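Vacuolar protein sorting 29 (Cryptosporidium parvum, PDB 2A22) probably serves in intracellular protein sorting as a VPS29-family, retromer-type subunit built on a calcineurin-like phosphoesterase fold. Local coordinates at residues Val28-Asp33 and Tyr58-Gly63; Leu118-Gln123 and Thr147-Lys152; Cys142-Thr147 and Leu162-Gly167; His151-Phe156 and Ser183-Ala188. All coordinates share one frame; numbering follows the deposited sequence.

Contact 1 of 4, residues Val28-Asp33 and Tyr58-Gly63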
loop_
_atom_site.group_PDB
_atom_site.type_symbol
_atom_site.label_atom_id
_atom_site.label_comp_id
_atom_site.label_asym_id
_atom_site.label_seq_id
_atom_site.Cartn_x
_atom_site.Cartn_y
_atom_site.Cartn_z
ATOM N N VAL A 28 -2.559 -2.923 9.741
ATOM C CA VAL A 28 -2.437 -3.144 8.310
ATOM C C VAL A 28 -1.296 -2.327 7.728
ATOM O O VAL A 28 -1.296 -1.088 7.847
ATOM C CB VAL A 28 -3.743 -2.755 7.543
ATOM C CG1 VAL A 28 -3.667 -3.305 6.123
ATOM C CG2 VAL A 28 -4.975 -3.295 8.258
ATOM N N LEU A 29 -0.340 -3.025 7.100
ATOM C CA LEU A 29 0.760 -2.375 6.410
ATOM C C LEU A 29 0.336 -2.046 4.972
ATOM O O LEU A 29 -0.101 -2.919 4.232
ATOM C CB LEU A 29 2.031 -3.252 6.450
ATOM C CG LEU A 29 3.175 -2.839 5.497
ATOM C CD1 LEU A 29 3.753 -1.461 5.896
ATOM C CD2 LEU A 29 4.293 -3.915 5.464
ATOM N N LEU A 30 0.441 -0.774 4.605
ATOM C CA LEU A 30 0.147 -0.300 3.238
ATOM C C LEU A 30 1.462 0.132 2.619
ATOM O O LEU A 30 2.166 1.002 3.167
ATOM C CB LEU A 30 -0.850 0.865 3.265
ATOM C CG LEU A 30 -2.065 0.692 4.206
ATOM C CD1 LEU A 30 -2.968 1.925 4.197
ATOM C CD2 LEU A 30 -2.859 -0.539 3.773
ATOM N N ILE A 31 1.815 -0.496 1.495
ATOM C CA ILE A 31 3.176 -0.402 0.964
ATOM C C ILE A 31 3.147 -0.713 -0.541
ATOM O O ILE A 31 2.263 -1.444 -1.014
ATOM C CB ILE A 31 4.130 -1.327 1.806
ATOM C CG1 ILE A 31 5.588 -0.933 1.625
ATOM C CG2 ILE A 31 3.799 -2.863 1.609
ATOM C CD1 ILE A 31 6.556 -1.670 2.551
ATOM N N GLY A 32 4.036 -0.101 -1.316
ATOM C CA GLY A 32 4.182 -0.493 -2.711
ATOM C C GLY A 32 5.210 0.340 -3.478
ATOM O O GLY A 32 5.965 1.129 -2.890
ATOM N N ASP A 33 5.263 0.121 -4.794
ATOM C CA ASP A 33 6.109 0.919 -5.696
ATOM C C ASP A 33 7.548 0.887 -5.219
ATOM O O ASP A 33 8.208 1.946 -5.136
ATOM C CB ASP A 33 5.562 2.348 -5.780
ATOM C CG ASP A 33 4.262 2.407 -6.579
ATOM O OD1 ASP A 33 4.264 1.903 -7.724
ATOM O OD2 ASP A 33 3.250 2.924 -6.069
ATOM N N TYR A 58 -1.916 -7.796 8.538
ATOM C CA TYR A 58 -2.336 -7.617 7.136
ATOM C C TYR A 58 -1.340 -6.739 6.391
ATOM O O TYR A 58 -0.823 -5.785 6.940
ATOM C CB TYR A 58 -3.699 -6.943 7.028
ATOM C CG TYR A 58 -4.887 -7.815 7.345
ATOM C CD1 TYR A 58 -5.337 -7.953 8.668
ATOM C CD2 TYR A 58 -5.581 -8.484 6.320
ATOM C CE1 TYR A 58 -6.454 -8.749 8.988
ATOM C CE2 TYR A 58 -6.695 -9.291 6.621
ATOM C CZ TYR A 58 -7.121 -9.411 7.962
ATOM O OH TYR A 58 -8.210 -10.195 8.278
ATOM N N VAL A 59 -1.082 -7.091 5.135
ATOM C CA VAL A 59 -0.263 -6.307 4.246
ATOM C C VAL A 59 -1.102 -6.117 3.012
ATOM O O VAL A 59 -1.574 -7.088 2.460
ATOM C CB VAL A 59 1.049 -7.041 3.835
ATOM C CG1 VAL A 59 1.859 -6.208 2.793
ATOM C CG2 VAL A 59 1.909 -7.346 5.040
ATOM N N LEU A 60 -1.317 -4.858 2.612
ATOM C CA LEU A 60 -1.952 -4.535 1.333
ATOM C C LEU A 60 -0.958 -3.807 0.443
ATOM O O LEU A 60 -0.588 -2.656 0.679
ATOM C CB LEU A 60 -3.230 -3.723 1.520
ATOM C CG LEU A 60 -4.224 -4.278 2.553
ATOM C CD1 LEU A 60 -5.379 -3.281 2.738
ATOM C CD2 LEU A 60 -4.715 -5.653 2.155
ATOM N N CYS A 61 -0.497 -4.504 -0.571
ATOM C CA CYS A 61 0.600 -4.002 -1.386
ATOM C C CYS A 61 0.091 -3.517 -2.723
ATOM O O CYS A 61 -0.577 -4.263 -3.437
ATOM C CB CYS A 61 1.654 -5.089 -1.579
ATOM S SG CYS A 61 2.985 -4.561 -2.687
ATOM N N THR A 62 0.426 -2.266 -3.060
ATOM C CA THR A 62 -0.124 -1.588 -4.242
ATOM C C THR A 62 0.527 -2.007 -5.582
ATOM O O THR A 62 0.126 -1.521 -6.642
ATOM C CB THR A 62 -0.045 -0.075 -4.077
ATOM O OG1 THR A 62 1.313 0.299 -3.729
ATOM C CG2 THR A 62 -1.056 0.376 -2.965
ATOM N N GLY A 63 1.499 -2.908 -5.522
ATOM C CA GLY A 63 2.154 -3.398 -6.719
ATOM C C GLY A 63 3.490 -2.731 -6.996
ATOM O O GLY A 63 4.029 -1.995 -6.149
HETATM O O HOH W 1 2.344 2.597 -3.659
#

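Contact 2 of 4, residues Leu118-Gln123 and Thr147-Lys152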
loop_
_atom_site.group_PDB
_atom_site.type_symbol
_atom_site.label_atom_id
_atom_site.label_comp_id
_atom_site.label_asym_id
_atom_site.label_seq_id
_atom_site.Cartn_x
_atom_site.Cartn_y
_atom_site.Cartn_z
ATOM N N LEU A 118 -8.039 -2.312 -3.035
ATOM C CA LEU A 118 -6.599 -2.256 -3.327
ATOM C C LEU A 118 -6.361 -2.414 -4.839
ATOM O O LEU A 118 -6.831 -3.386 -5.443
ATOM C CB LEU A 118 -5.870 -3.380 -2.602
ATOM C CG LEU A 118 -4.366 -3.514 -2.901
ATOM C CD1 LEU A 118 -3.617 -2.345 -2.257
ATOM C CD2 LEU A 118 -3.889 -4.867 -2.349
ATOM N N MET A 119 -5.681 -1.443 -5.449
ATOM C CA MET A 119 -5.367 -1.520 -6.861
ATOM C C MET A 119 -4.149 -0.649 -7.160
ATOM O O MET A 119 -3.886 0.277 -6.431
ATOM C CB MET A 119 -6.579 -1.119 -7.717
ATOM C CG MET A 119 -7.107 0.294 -7.475
ATOM S SD MET A 119 -8.362 0.824 -8.699
ATOM C CE MET A 119 -8.088 -0.415 -9.970
ATOM N N HIS A 120 -3.407 -0.950 -8.224
ATOM C CA HIS A 120 -2.191 -0.209 -8.497
ATOM C C HIS A 120 -2.410 1.299 -8.745
ATOM O O HIS A 120 -1.632 2.126 -8.261
ATOM C CB HIS A 120 -1.340 -0.860 -9.610
ATOM C CG HIS A 120 -0.062 -0.127 -9.863
ATOM N ND1 HIS A 120 0.940 -0.043 -8.917
ATOM C CD2 HIS A 120 0.341 0.628 -10.912
ATOM C CE1 HIS A 120 1.918 0.715 -9.386
ATOM N NE2 HIS A 120 1.577 1.138 -10.593
ATOM N N GLY A 121 -3.455 1.657 -9.484
ATOM C CA GLY A 121 -3.776 3.072 -9.681
ATOM C C GLY A 121 -3.561 3.637 -11.073
ATOM O O GLY A 121 -4.049 4.725 -11.397
ATOM N N ASN A 122 -2.836 2.901 -11.910
ATOM C CA ASN A 122 -2.588 3.345 -13.263
ATOM C C ASN A 122 -3.865 3.277 -14.097
ATOM O O ASN A 122 -3.972 3.951 -15.126
ATOM C CB ASN A 122 -1.443 2.554 -13.894
ATOM C CG ASN A 122 -1.778 1.084 -14.098
ATOM O OD1 ASN A 122 -2.302 0.404 -13.214
ATOM N ND2 ASN A 122 -1.456 0.587 -15.270
ATOM N N GLN A 123 -4.830 2.481 -13.619
ATOM C CA GLN A 123 -6.185 2.392 -14.183
ATOM C C GLN A 123 -7.038 3.594 -13.834
ATOM O O GLN A 123 -8.154 3.711 -14.333
ATOM C CB GLN A 123 -6.950 1.170 -13.658
ATOM C CG GLN A 123 -6.167 -0.158 -13.577
ATOM C CD GLN A 123 -5.432 -0.345 -12.249
ATOM O OE1 GLN A 123 -5.078 0.632 -11.571
ATOM N NE2 GLN A 123 -5.179 -1.604 -11.887
ATOM N N THR A 147 -4.410 2.882 -3.319
ATOM C CA THR A 147 -3.808 2.839 -4.652
ATOM C C THR A 147 -2.374 3.390 -4.585
ATOM O O THR A 147 -2.000 4.062 -3.608
ATOM C CB THR A 147 -4.630 3.673 -5.664
ATOM O OG1 THR A 147 -4.561 5.059 -5.295
ATOM C CG2 THR A 147 -6.108 3.228 -5.675
ATOM N N GLY A 148 -1.570 3.101 -5.611
ATOM C CA GLY A 148 -0.198 3.608 -5.683
ATOM C C GLY A 148 0.084 4.308 -7.000
ATOM O O GLY A 148 -0.589 5.288 -7.373
ATOM N N HIS A 149 1.097 3.799 -7.691
ATOM C CA HIS A 149 1.486 4.221 -9.034
ATOM C C HIS A 149 2.192 5.572 -9.170
ATOM O O HIS A 149 3.205 5.684 -9.850
ATOM C CB HIS A 149 0.321 4.110 -10.051
ATOM C CG HIS A 149 0.748 4.433 -11.445
ATOM N ND1 HIS A 149 1.593 3.611 -12.165
ATOM C CD2 HIS A 149 0.537 5.528 -12.215
ATOM C CE1 HIS A 149 1.852 4.167 -13.336
ATOM N NE2 HIS A 149 1.220 5.327 -13.393
ATOM N N THR A 150 1.669 6.597 -8.518
ATOM C CA THR A 150 2.142 7.969 -8.749
ATOM C C THR A 150 3.323 8.424 -7.873
ATOM O O THR A 150 3.896 9.497 -8.110
ATOM C CB THR A 150 0.996 8.920 -8.545
ATOM O OG1 THR A 150 0.518 8.781 -7.197
ATOM C CG2 THR A 150 -0.149 8.560 -9.519
ATOM N N HIS A 151 3.661 7.630 -6.848
ATOM C CA HIS A 151 4.676 8.007 -5.822
ATOM C C HIS A 151 4.301 9.227 -4.980
ATOM O O HIS A 151 5.161 9.823 -4.333
ATOM C CB HIS A 151 6.097 8.201 -6.433
ATOM C CG HIS A 151 6.674 6.955 -7.052
ATOM N ND1 HIS A 151 8.033 6.754 -7.192
ATOM C CD2 HIS A 151 6.076 5.849 -7.557
ATOM C CE1 HIS A 151 8.243 5.587 -7.768
ATOM N NE2 HIS A 151 7.073 5.016 -8.000
ATOM N N LYS A 152 3.022 9.577 -4.961
ATOM C CA LYS A 152 2.554 10.659 -4.157
ATOM C C LYS A 152 1.859 10.139 -2.919
ATOM O O LYS A 152 0.707 9.678 -2.977
ATOM C CB LYS A 152 1.594 11.570 -4.923
ATOM C CG LYS A 152 1.386 12.907 -4.171
ATOM C CD LYS A 152 0.329 13.799 -4.792
ATOM C CE LYS A 152 0.560 15.259 -4.309
ATOM N NZ LYS A 152 -0.480 16.243 -4.773
#

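Contact 3 of 4, residues Cys142-Thr147 and Leu162-Gly167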
loop_
_atom_site.group_PDB
_atom_site.type_symbol
_atom_site.label_atom_id
_atom_site.label_comp_id
_atom_site.label_asym_id
_atom_site.label_seq_id
_atom_site.Cartn_x
_atom_site.Cartn_y
_atom_site.Cartn_z
ATOM N N CYS A 142 -16.082 -0.020 -1.682
ATOM C CA CYS A 142 -15.246 -0.133 -0.487
ATOM C C CYS A 142 -15.373 1.103 0.415
ATOM O O CYS A 142 -15.828 2.155 -0.029
ATOM C CB CYS A 142 -13.787 -0.447 -0.875
ATOM S SG CYS A 142 -13.050 0.779 -1.939
ATOM N N ASP A 143 -15.023 0.950 1.693
ATOM C CA ASP A 143 -14.955 2.072 2.635
ATOM C C ASP A 143 -13.628 2.808 2.563
ATOM O O ASP A 143 -13.560 3.991 2.840
ATOM C CB ASP A 143 -15.153 1.571 4.065
ATOM C CG ASP A 143 -16.418 0.789 4.213
ATOM O OD1 ASP A 143 -17.479 1.350 3.905
ATOM O OD2 ASP A 143 -16.359 -0.390 4.600
ATOM N N ILE A 144 -12.563 2.084 2.225
ATOM C CA ILE A 144 -11.220 2.658 2.129
ATOM C C ILE A 144 -10.613 2.154 0.832
ATOM O O ILE A 144 -10.659 0.948 0.523
ATOM C CB ILE A 144 -10.309 2.258 3.337
ATOM C CG1 ILE A 144 -10.947 2.654 4.686
ATOM C CG2 ILE A 144 -8.886 2.860 3.174
ATOM C CD1 ILE A 144 -10.252 2.053 5.947
ATOM N N LEU A 145 -10.078 3.074 0.050
ATOM C CA LEU A 145 -9.404 2.693 -1.189
ATOM C C LEU A 145 -7.896 2.969 -1.125
ATOM O O LEU A 145 -7.462 4.108 -0.878
ATOM C CB LEU A 145 -10.024 3.417 -2.382
ATOM C CG LEU A 145 -9.393 3.150 -3.751
ATOM C CD1 LEU A 145 -9.615 1.674 -4.217
ATOM C CD2 LEU A 145 -9.946 4.115 -4.805
ATOM N N VAL A 146 -7.110 1.923 -1.397
ATOM C CA VAL A 146 -5.645 2.023 -1.401
ATOM C C VAL A 146 -5.065 1.843 -2.821
ATOM O O VAL A 146 -5.207 0.780 -3.447
ATOM C CB VAL A 146 -5.037 0.982 -0.439
ATOM C CG1 VAL A 146 -3.498 1.201 -0.287
ATOM C CG2 VAL A 146 -5.752 1.046 0.936
ATOM N N THR A 147 -4.410 2.882 -3.319
ATOM C CA THR A 147 -3.808 2.839 -4.652
ATOM C C THR A 147 -2.374 3.390 -4.585
ATOM O O THR A 147 -2.000 4.062 -3.608
ATOM C CB THR A 147 -4.630 3.673 -5.664
ATOM O OG1 THR A 147 -4.561 5.059 -5.295
ATOM C CG2 THR A 147 -6.108 3.228 -5.675
ATOM N N LEU A 162 -12.276 6.842 2.616
ATOM C CA LEU A 162 -10.888 7.200 2.854
ATOM C C LEU A 162 -10.002 6.735 1.693
ATOM O O LEU A 162 -10.098 5.578 1.266
ATOM C CB LEU A 162 -10.440 6.625 4.193
ATOM C CG LEU A 162 -9.071 6.975 4.784
ATOM C CD1 LEU A 162 -8.925 8.487 5.072
ATOM C CD2 LEU A 162 -8.826 6.162 6.052
ATOM N N PHE A 163 -9.184 7.653 1.164
ATOM C CA PHE A 163 -8.302 7.404 -0.001
ATOM C C PHE A 163 -6.838 7.535 0.386
ATOM O O PHE A 163 -6.395 8.612 0.811
ATOM C CB PHE A 163 -8.631 8.371 -1.141
ATOM C CG PHE A 163 -10.050 8.267 -1.612
ATOM C CD1 PHE A 163 -10.388 7.417 -2.668
ATOM C CD2 PHE A 163 -11.062 8.963 -0.961
ATOM C CE1 PHE A 163 -11.727 7.280 -3.089
ATOM C CE2 PHE A 163 -12.397 8.835 -1.372
ATOM C CZ PHE A 163 -12.724 7.987 -2.438
ATOM N N LEU A 164 -6.102 6.428 0.287
ATOM C CA LEU A 164 -4.712 6.369 0.760
ATOM C C LEU A 164 -3.786 5.977 -0.390
ATOM O O LEU A 164 -4.153 5.145 -1.238
ATOM C CB LEU A 164 -4.597 5.350 1.899
ATOM C CG LEU A 164 -5.654 5.500 3.032
ATOM C CD1 LEU A 164 -5.602 4.374 4.007
ATOM C CD2 LEU A 164 -5.435 6.810 3.781
ATOM N N ASN A 165 -2.603 6.580 -0.419
ATOM C CA ASN A 165 -1.537 6.175 -1.340
ATOM C C ASN A 165 -0.293 6.176 -0.491
ATOM O O ASN A 165 0.089 7.225 -0.001
ATOM C CB ASN A 165 -1.404 7.162 -2.521
ATOM C CG ASN A 165 -0.326 6.768 -3.540
ATOM O OD1 ASN A 165 0.689 6.145 -3.203
ATOM N ND2 ASN A 165 -0.539 7.174 -4.809
ATOM N N PRO A 166 0.290 4.988 -0.258
ATOM C CA PRO A 166 1.410 4.852 0.648
ATOM C C PRO A 166 2.723 5.364 0.060
ATOM O O PRO A 166 3.728 5.400 0.772
ATOM C CB PRO A 166 1.463 3.340 0.893
ATOM C CG PRO A 166 0.997 2.752 -0.354
ATOM C CD PRO A 166 -0.110 3.678 -0.812
ATOM N N GLY A 167 2.693 5.814 -1.206
ATOM C CA GLY A 167 3.881 6.304 -1.888
ATOM C C GLY A 167 4.813 5.175 -2.279
ATOM O O GLY A 167 4.413 3.982 -2.281
HETATM O O HOH W 2 -6.002 6.338 -3.219
#

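Contact 4 of 4, residues His151-Phe156 and Ser183-Ala188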
loop_
_atom_site.group_PDB
_atom_site.type_symbol
_atom_site.label_atom_id
_atom_site.label_comp_id
_atom_site.label_asym_id
_atom_site.label_seq_id
_atom_site.Cartn_x
_atom_site.Cartn_y
_atom_site.Cartn_z
ATOM N N HIS A 151 3.661 7.630 -6.848
ATOM C CA HIS A 151 4.676 8.007 -5.822
ATOM C C HIS A 151 4.301 9.227 -4.980
ATOM O O HIS A 151 5.161 9.823 -4.333
ATOM C CB HIS A 151 6.097 8.201 -6.433
ATOM C CG HIS A 151 6.674 6.955 -7.052
ATOM N ND1 HIS A 151 8.033 6.754 -7.192
ATOM C CD2 HIS A 151 6.076 5.849 -7.557
ATOM C CE1 HIS A 151 8.243 5.587 -7.768
ATOM N NE2 HIS A 151 7.073 5.016 -8.000
ATOM N N LYS A 152 3.022 9.577 -4.961
ATOM C CA LYS A 152 2.554 10.659 -4.157
ATOM C C LYS A 152 1.859 10.139 -2.919
ATOM O O LYS A 152 0.707 9.678 -2.977
ATOM C CB LYS A 152 1.594 11.570 -4.923
ATOM C CG LYS A 152 1.386 12.907 -4.171
ATOM C CD LYS A 152 0.329 13.799 -4.792
ATOM C CE LYS A 152 0.560 15.259 -4.309
ATOM N NZ LYS A 152 -0.480 16.243 -4.773
ATOM N N LEU A 153 2.566 10.261 -1.801
ATOM C CA LEU A 153 2.044 9.952 -0.484
ATOM C C LEU A 153 0.820 10.822 -0.214
ATOM O O LEU A 153 0.871 12.052 -0.365
ATOM C CB LEU A 153 3.130 10.219 0.551
ATOM C CG LEU A 153 3.033 9.788 2.015
ATOM C CD1 LEU A 153 2.747 8.290 2.176
ATOM C CD2 LEU A 153 4.340 10.208 2.708
ATOM N N ARG A 154 -0.294 10.186 0.133
ATOM C CA ARG A 154 -1.516 10.944 0.355
ATOM C C ARG A 154 -2.560 10.237 1.213
ATOM O O ARG A 154 -2.758 9.023 1.113
ATOM C CB ARG A 154 -2.170 11.332 -0.966
ATOM C CG ARG A 154 -3.268 12.385 -0.784
ATOM C CD ARG A 154 -3.773 12.917 -2.111
ATOM N NE ARG A 154 -4.268 11.866 -3.000
ATOM C CZ ARG A 154 -4.753 12.081 -4.222
ATOM N NH1 ARG A 154 -4.821 13.309 -4.720
ATOM N NH2 ARG A 154 -5.165 11.065 -4.957
ATOM N N VAL A 155 -3.232 11.038 2.031
ATOM C CA VAL A 155 -4.380 10.621 2.818
ATOM C C VAL A 155 -5.454 11.664 2.581
ATOM O O VAL A 155 -5.216 12.854 2.811
ATOM C CB VAL A 155 -4.088 10.729 4.320
ATOM C CG1 VAL A 155 -5.343 10.365 5.156
ATOM C CG2 VAL A 155 -2.881 9.918 4.689
ATOM N N PHE A 156 -6.635 11.245 2.144
ATOM C CA PHE A 156 -7.749 12.165 2.238
ATOM C C PHE A 156 -9.070 11.443 2.327
ATOM O O PHE A 156 -9.209 10.305 1.834
ATOM C CB PHE A 156 -7.759 13.185 1.086
ATOM C CG PHE A 156 -8.209 12.626 -0.218
ATOM C CD1 PHE A 156 -9.542 12.712 -0.595
ATOM C CD2 PHE A 156 -7.293 12.037 -1.088
ATOM C CE1 PHE A 156 -9.978 12.191 -1.806
ATOM C CE2 PHE A 156 -7.707 11.526 -2.328
ATOM C CZ PHE A 156 -9.069 11.595 -2.678
ATOM N N SER A 183 8.480 5.912 1.719
ATOM C CA SER A 183 7.341 6.019 2.655
ATOM C C SER A 183 6.511 4.744 2.660
ATOM O O SER A 183 6.632 3.915 1.749
ATOM C CB SER A 183 6.436 7.211 2.306
ATOM O OG SER A 183 5.878 7.057 0.992
ATOM N N PHE A 184 5.682 4.603 3.701
ATOM C CA PHE A 184 4.677 3.558 3.816
ATOM C C PHE A 184 3.691 4.016 4.904
ATOM O O PHE A 184 3.899 5.060 5.550
ATOM C CB PHE A 184 5.310 2.185 4.142
ATOM C CG PHE A 184 5.945 2.114 5.524
ATOM C CD1 PHE A 184 5.188 1.743 6.649
ATOM C CD2 PHE A 184 7.294 2.413 5.693
ATOM C CE1 PHE A 184 5.772 1.668 7.921
ATOM C CE2 PHE A 184 7.888 2.365 6.949
ATOM C CZ PHE A 184 7.124 1.974 8.073
ATOM N N MET A 185 2.637 3.227 5.107
ATOM C CA MET A 185 1.650 3.499 6.145
ATOM C C MET A 185 1.387 2.266 6.998
ATOM O O MET A 185 1.429 1.127 6.519
ATOM C CB MET A 185 0.336 3.956 5.529
ATOM C CG MET A 185 0.452 5.262 4.781
ATOM S SD MET A 185 -1.055 5.559 3.895
ATOM C CE MET A 185 -0.681 7.178 3.237
ATOM N N LEU A 186 1.119 2.503 8.270
ATOM C CA LEU A 186 0.618 1.444 9.127
ATOM C C LEU A 186 -0.712 1.937 9.661
ATOM O O LEU A 186 -0.786 3.030 10.210
ATOM C CB LEU A 186 1.623 1.096 10.223
ATOM C CG LEU A 186 2.823 0.228 9.798
ATOM C CD1 LEU A 186 3.960 0.302 10.816
ATOM C CD2 LEU A 186 2.383 -1.222 9.645
ATOM N N MET A 187 -1.772 1.160 9.427
ATOM C CA MET A 187 -3.145 1.582 9.724
ATOM C C MET A 187 -3.721 0.667 10.806
ATOM O O MET A 187 -3.900 -0.552 10.574
ATOM C CB MET A 187 -4.008 1.500 8.437
ATOM C CG MET A 187 -5.487 1.936 8.611
ATOM S SD MET A 187 -6.399 1.978 7.061
ATOM C CE MET A 187 -6.448 3.710 6.794
ATOM N N ALA A 188 -4.003 1.226 11.982
ATOM C CA ALA A 188 -4.607 0.434 13.059
ATOM C C ALA A 188 -6.118 0.554 12.937
ATOM O O ALA A 188 -6.668 1.664 12.936
ATOM C CB ALA A 188 -4.165 0.915 14.432
#

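Contact 1 of 4, residues Val28-Asp33 and Tyr58-Gly63
Val28 and Leu60 give this strand pair its tight side. The CG1 branch of Val28 reaches down between two residues of the neighbouring strand, 3.7 Å from Tyr58 CB and equally 3.7 Å from Leu60 CG. Two residues on, Leu30 lies alongside Leu60, pointing the same way, with Leu30 CD2 3.9 Å from Leu60 CD1. The face that carries Leu29 and Val59 is slightly wider, Leu29 CD2 standing 4.2 Å from Val59 CG2. Tyr58 marks the looser end, because its ring swings away from Val28 toward a partly exposed position (chi1 -76°) and leaves CB to make the contact. The two strands, 26-31 and 58-61, run parallel and are joined through helix 48-52 as a beta-alpha-beta unit of the alpha-beta-beta-alpha sandwich. Strand 106-111 of the second sheet covers the Val28 and Leu60 face, while helix 68-77 covers Leu29, Ile31, Val59 and Cys61. Backbone bonds of uneven strength run down the seam. Leu60 N donates to Leu29 O at 2.8 Å, whereas the bond from Ile31 N to Leu60 O is weak at 3.3 Å. Further along, Ile31 O accepts from Thr62 N at 2.9 Å. Gly32 passes so close to the threonine that Thr62 OG1 sits 3.1 Å from Gly32 CA. Asp33 N then bonds to Gly63 O, and Asp33 OD2 accepts from the backbone N of His149, which helps to orient the carboxylate.

Contact 2 of 4, residues Leu118-Gln123 and Thr147-Lys152
Met119 and Thr147 lie side by side near the C-terminal ends of two neighbouring strands, close to where the chain passes into loops. His120 and His149, with Asp87, turn their donor atoms to a common point, consistent with the metal site of calcineurin-like phosphoesterases, although no metal is modelled among them. The contact starts with Met119 CG against Thr147 CG2 at 3.6 Å, with Met119 also touching Trp136 and Thr147 touching Leu133 of helix 130-140. Met119 O also receives a CA-H contact from Thr147. Next comes His120, whose carbonyl O accepts from Gly148 N at 2.8 Å and whose ring meets His149. With CG anti to the backbone N (chi1 -178°), the imidazole brings NE2 to 2.9 Å from His149 ND1, a hydrogen bond. The rings meet rim to rim with planes at 80°, and His149 CB lies over one face of the His120 ring. Thr62 O bonds to His120 ND1 and fixes the ring from its other nitrogen. Gly121 follows, its C 4.0 Å from His149 CB; its N donates to Gln123 OE1, in the plane of that amide. Finally Asn122 covers a face of the second imidazole: its CB makes a CH-pi contact 3.6 Å from the His149 ring centroid, only 8° off the ring normal.

Contact 3 of 4, residues Cys142-Thr147 and Leu162-Gly167
Ile144 and Leu164 meet across the seam of two parallel strands, with Ile144 CG2 3.7 Å from Leu164 CD1. The isoleucine holds CG1 anti to its carbonyl carbon (chi1 -56°), which places CG2 on the Leu164 side and CG1 beside Leu162 CB. On the opposite face Leu145 reaches the Phe163 ring at its edge, near the ring plane, CD2 standing 4.0 Å from Phe163 CD1. These side chains are set by a ladder of backbone bonds. Leu145 is gripped at both ends: its N donates to Leu162 O at 2.8 Å, and its O receives Leu164 N at 2.9 Å with an N-H...O angle of 174°. Thr147 N closes the ladder on Leu164 O, and a water linked to Thr147 OG1 donates to the same carbonyl, so that this acceptor carries two bonds. Beyond the ladder the second strand turns: Asn165 OD1 accepts Gly167 N at 2.8 Å, an Asx turn. Pro166 packs its CD 3.4 Å from Thr147 O. Outside this shell, Phe163 stacks on Phe156 of strand 154-158. Strand 144-147 lies between strands 114-119 and 161-165 in the five-stranded mixed sheet. Leu145 and Phe163 pack against helix 130-140, and Ile144, Leu162 and Leu164 point instead to the other sheet of the sandwich, meeting Met185 and Met187 of strand 183-190.

Contact 4 of 4, residues His151-Phe156 and Ser183-Ala188
Met185 overlaps the backbone of the facing strand with its terminal methyl: CE lies 3.5 Å from Arg154 O and 3.8 Å from Val155 CG2. This is a meeting between the two sheets of the alpha-beta-beta-alpha sandwich. Strand 183-190 belongs to the six-stranded sheet, and strand 154-158 is an edge strand of the five-stranded one, so packing rather than backbone pairing joins them here. The methionine is extended beyond CG and spans from one sheet to the other, its methyl settling between the side chains of Leu153 and Val155. Leu153 and Met185 run antiparallel past one another, with Leu153 CD1 3.8 Å from Met185 CE. The contact is only partly buried, the residues from 153 to 155 keeping some exposure while Ser183 and Met185 are enclosed. Arg154 CB points away, and its NH2 hydrogen-bonds to Asp128 O; one face of its guanidinium lies against Phe156. Nearer the start of the strand, Ser183 holds its hydroxyl between backbone N and carbonyl carbon (chi1 61°) and bonds to Pro166 O, which holds the hydroxyl against which Leu153 rests. Both leucine branches lie there, CD1 3.6 Å from Ser183 OG and CD2 3.7 Å from Ser183 CB.

From the N terminus, contact 1 closes the first loop, the beta-alpha-beta unit in the six-stranded sheet, before any other contact opens. Contact 2 then closes a loop holding helix 130-140, joining strand 114-119 to the loop after strand 144-147. Contact 3, which closes a loop holding strand 154-158, crosses it, since its segments alternate with those of contact 2, and the two share Thr147 in the five-stranded sheet. Contact 4 begins on the segment where contact 2 ends, crosses contact 3 and carries the chain back to the first sheet, where strand 183-190 pairs with strand 26-31. The sheets meet again at the possible, vacant metal site, where the loops of contacts 1 and 2 come together.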